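Side-chain contact in putative dehydratase (Mesorhizobium loti, PDB 2POZ), which is of unknown function but belongs to the mandelate racemase/muconate lactonizing branch of the enolase superfamily and probably has lyase activity: residues Gln320-Ile325 with Met329-Tyr334. Sequence-based numbering, arbitrary orientation.
Sequences QLEANI and MIHEHY
A buried His-carboxylate pair, E322 with H331, joins the C-terminal part of helix 312-324 to the short strand 331-333 that follows it in the barrel-type C-terminal domain of this enolase-superfamily protein. The pair illustrates how a helix and the next strand can be tied by a direct hydrogen bond and a water-mediated one where little else touches: the two segments bury just 112 Å² between them. E322 points from the helix toward the strand, its chain fully extended beyond CG, which carries the carboxylate across the gap. H331 presents the edge of its imidazole, and ND1 donates to E322 OE1 over 2.5 Å, a very short bond, bent to 148° at the hydrogen. The carboxylate carbon lies in the plane of the ring, yet the carboxylate itself is turned 71° out of that plane. H331 CG lies anti to the backbone N, beside the carbonyl carbon, and the turn of the ring about CB-CG (chi2 91°) brings the ND1 edge to E322. The other oxygen, E322 OE2, receives a hydrogen bond from a water at 2.7 Å, and that water accepts one from the backbone N of E332 at 2.9 Å, so the carboxylate is linked to the strand backbone as well as to the ring. Elsewhere, the ring of H331 meets F358, while strand 123-128 pairs with the backbone of H331. A leucine in place of E322 would probably leave H331 ND1 and the bridging water without their carboxylate partner in a buried setting. A carboxylate at ND1 would probably stabilise an added proton on the imidazole, offsetting part of the cost of burying that charge, with the glutamate also fixing the rotation of the ring.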
# COMPACT_ATOMS: atom_id res chain seq x y z
N GLN A 320 -5.44 -40.11 3.23
CA GLN A 320 -4.29 -40.10 4.14
C GLN A 320 -4.12 -38.69 4.69
O GLN A 320 -3.83 -38.50 5.87
CB GLN A 320 -3.01 -40.51 3.41
CG GLN A 320 -2.92 -41.99 3.04
CD GLN A 320 -2.97 -42.89 4.26
OE1 GLN A 320 -2.30 -42.63 5.26
NE2 GLN A 320 -3.74 -43.97 4.18
N LEU A 321 -4.30 -37.69 3.83
CA LEU A 321 -4.16 -36.30 4.22
C LEU A 321 -5.33 -35.83 5.08
O LEU A 321 -5.14 -35.24 6.14
CB LEU A 321 -4.05 -35.42 2.97
CG LEU A 321 -3.95 -33.90 3.13
CD1 LEU A 321 -2.50 -33.49 3.26
CD2 LEU A 321 -4.58 -33.22 1.92
N GLU A 322 -6.55 -36.10 4.61
CA GLU A 322 -7.75 -35.67 5.31
C GLU A 322 -7.92 -36.30 6.68
O GLU A 322 -8.69 -35.82 7.51
CB GLU A 322 -8.97 -35.94 4.43
CG GLU A 322 -8.82 -35.36 3.03
CD GLU A 322 -10.02 -35.62 2.14
OE1 GLU A 322 -10.58 -36.74 2.20
OE2 GLU A 322 -10.40 -34.70 1.39
N ALA A 323 -7.20 -37.39 6.92
CA ALA A 323 -7.28 -38.04 8.22
C ALA A 323 -6.40 -37.28 9.22
O ALA A 323 -6.64 -37.31 10.43
CB ALA A 323 -6.78 -39.48 8.12
N ASN A 324 -5.42 -36.55 8.68
CA ASN A 324 -4.44 -35.85 9.51
C ASN A 324 -4.51 -34.32 9.69
O ASN A 324 -4.19 -33.82 10.77
CB ASN A 324 -3.05 -36.26 8.99
CG ASN A 324 -1.91 -35.55 9.70
OD1 ASN A 324 -1.46 -34.49 9.27
ND2 ASN A 324 -1.44 -36.13 10.79
N ILE A 325 -4.92 -33.58 8.66
CA ILE A 325 -4.96 -32.12 8.78
C ILE A 325 -5.99 -31.59 9.77
O ILE A 325 -7.10 -32.11 9.90
CB ILE A 325 -5.17 -31.44 7.41
CG1 ILE A 325 -6.43 -31.99 6.73
CG2 ILE A 325 -3.95 -31.66 6.52
CD1 ILE A 325 -6.78 -31.28 5.44
N MSE A 329 -12.13 -29.46 5.77
CA MSE A 329 -13.52 -29.05 5.64
C MSE A 329 -14.43 -30.18 5.14
O MSE A 329 -15.33 -30.64 5.85
CB MSE A 329 -13.66 -27.86 4.69
CG MSE A 329 -15.10 -27.41 4.48
SE MSE A 329 -15.28 -26.11 3.05
CE MSE A 329 -17.22 -26.15 2.86
N ILE A 330 -14.20 -30.63 3.92
CA ILE A 330 -15.04 -31.66 3.32
C ILE A 330 -14.29 -32.35 2.17
O ILE A 330 -13.36 -31.78 1.60
CB ILE A 330 -16.35 -31.00 2.80
CG1 ILE A 330 -17.39 -32.04 2.42
CG2 ILE A 330 -16.02 -30.09 1.62
CD1 ILE A 330 -18.76 -31.42 2.14
N HIS A 331 -14.69 -33.58 1.85
CA HIS A 331 -14.06 -34.39 0.80
C HIS A 331 -14.88 -34.29 -0.51
O HIS A 331 -16.09 -34.07 -0.47
CB HIS A 331 -14.00 -35.85 1.28
CG HIS A 331 -13.42 -36.81 0.29
ND1 HIS A 331 -12.07 -37.11 0.25
CD2 HIS A 331 -14.00 -37.57 -0.66
CE1 HIS A 331 -11.86 -38.03 -0.68
NE2 HIS A 331 -13.01 -38.32 -1.25
N GLU A 332 -14.22 -34.48 -1.65
CA GLU A 332 -14.90 -34.43 -2.96
C GLU A 332 -14.95 -35.80 -3.64
O GLU A 332 -13.93 -36.49 -3.73
CB GLU A 332 -14.19 -33.44 -3.90
CG GLU A 332 -14.77 -33.43 -5.32
CD GLU A 332 -14.07 -32.44 -6.23
OE1 GLU A 332 -12.83 -32.33 -6.16
OE2 GLU A 332 -14.77 -31.77 -7.04
N HIS A 333 -16.12 -36.20 -4.12
CA HIS A 333 -16.27 -37.49 -4.79
C HIS A 333 -17.13 -37.40 -6.06
O HIS A 333 -18.06 -36.59 -6.13
CB HIS A 333 -16.89 -38.49 -3.80
CG HIS A 333 -16.91 -39.90 -4.30
ND1 HIS A 333 -15.78 -40.56 -4.74
CD2 HIS A 333 -17.93 -40.79 -4.42
CE1 HIS A 333 -16.10 -41.79 -5.10
NE2 HIS A 333 -17.40 -41.95 -4.92
N TYR A 334 -16.79 -38.21 -7.06
CA TYR A 334 -17.51 -38.26 -8.34
C TYR A 334 -18.03 -39.69 -8.50
O TYR A 334 -17.54 -40.46 -9.32
CB TYR A 334 -16.56 -37.98 -9.52
CG TYR A 334 -15.96 -36.59 -9.58
CD1 TYR A 334 -16.31 -35.70 -10.59
CD2 TYR A 334 -15.00 -36.18 -8.65
CE1 TYR A 334 -15.71 -34.43 -10.68
CE2 TYR A 334 -14.40 -34.92 -8.72
CZ TYR A 334 -14.76 -34.05 -9.74
OH TYR A 334 -14.15 -32.82 -9.83
O HOH W 1 -11.35 -34.58 -1.14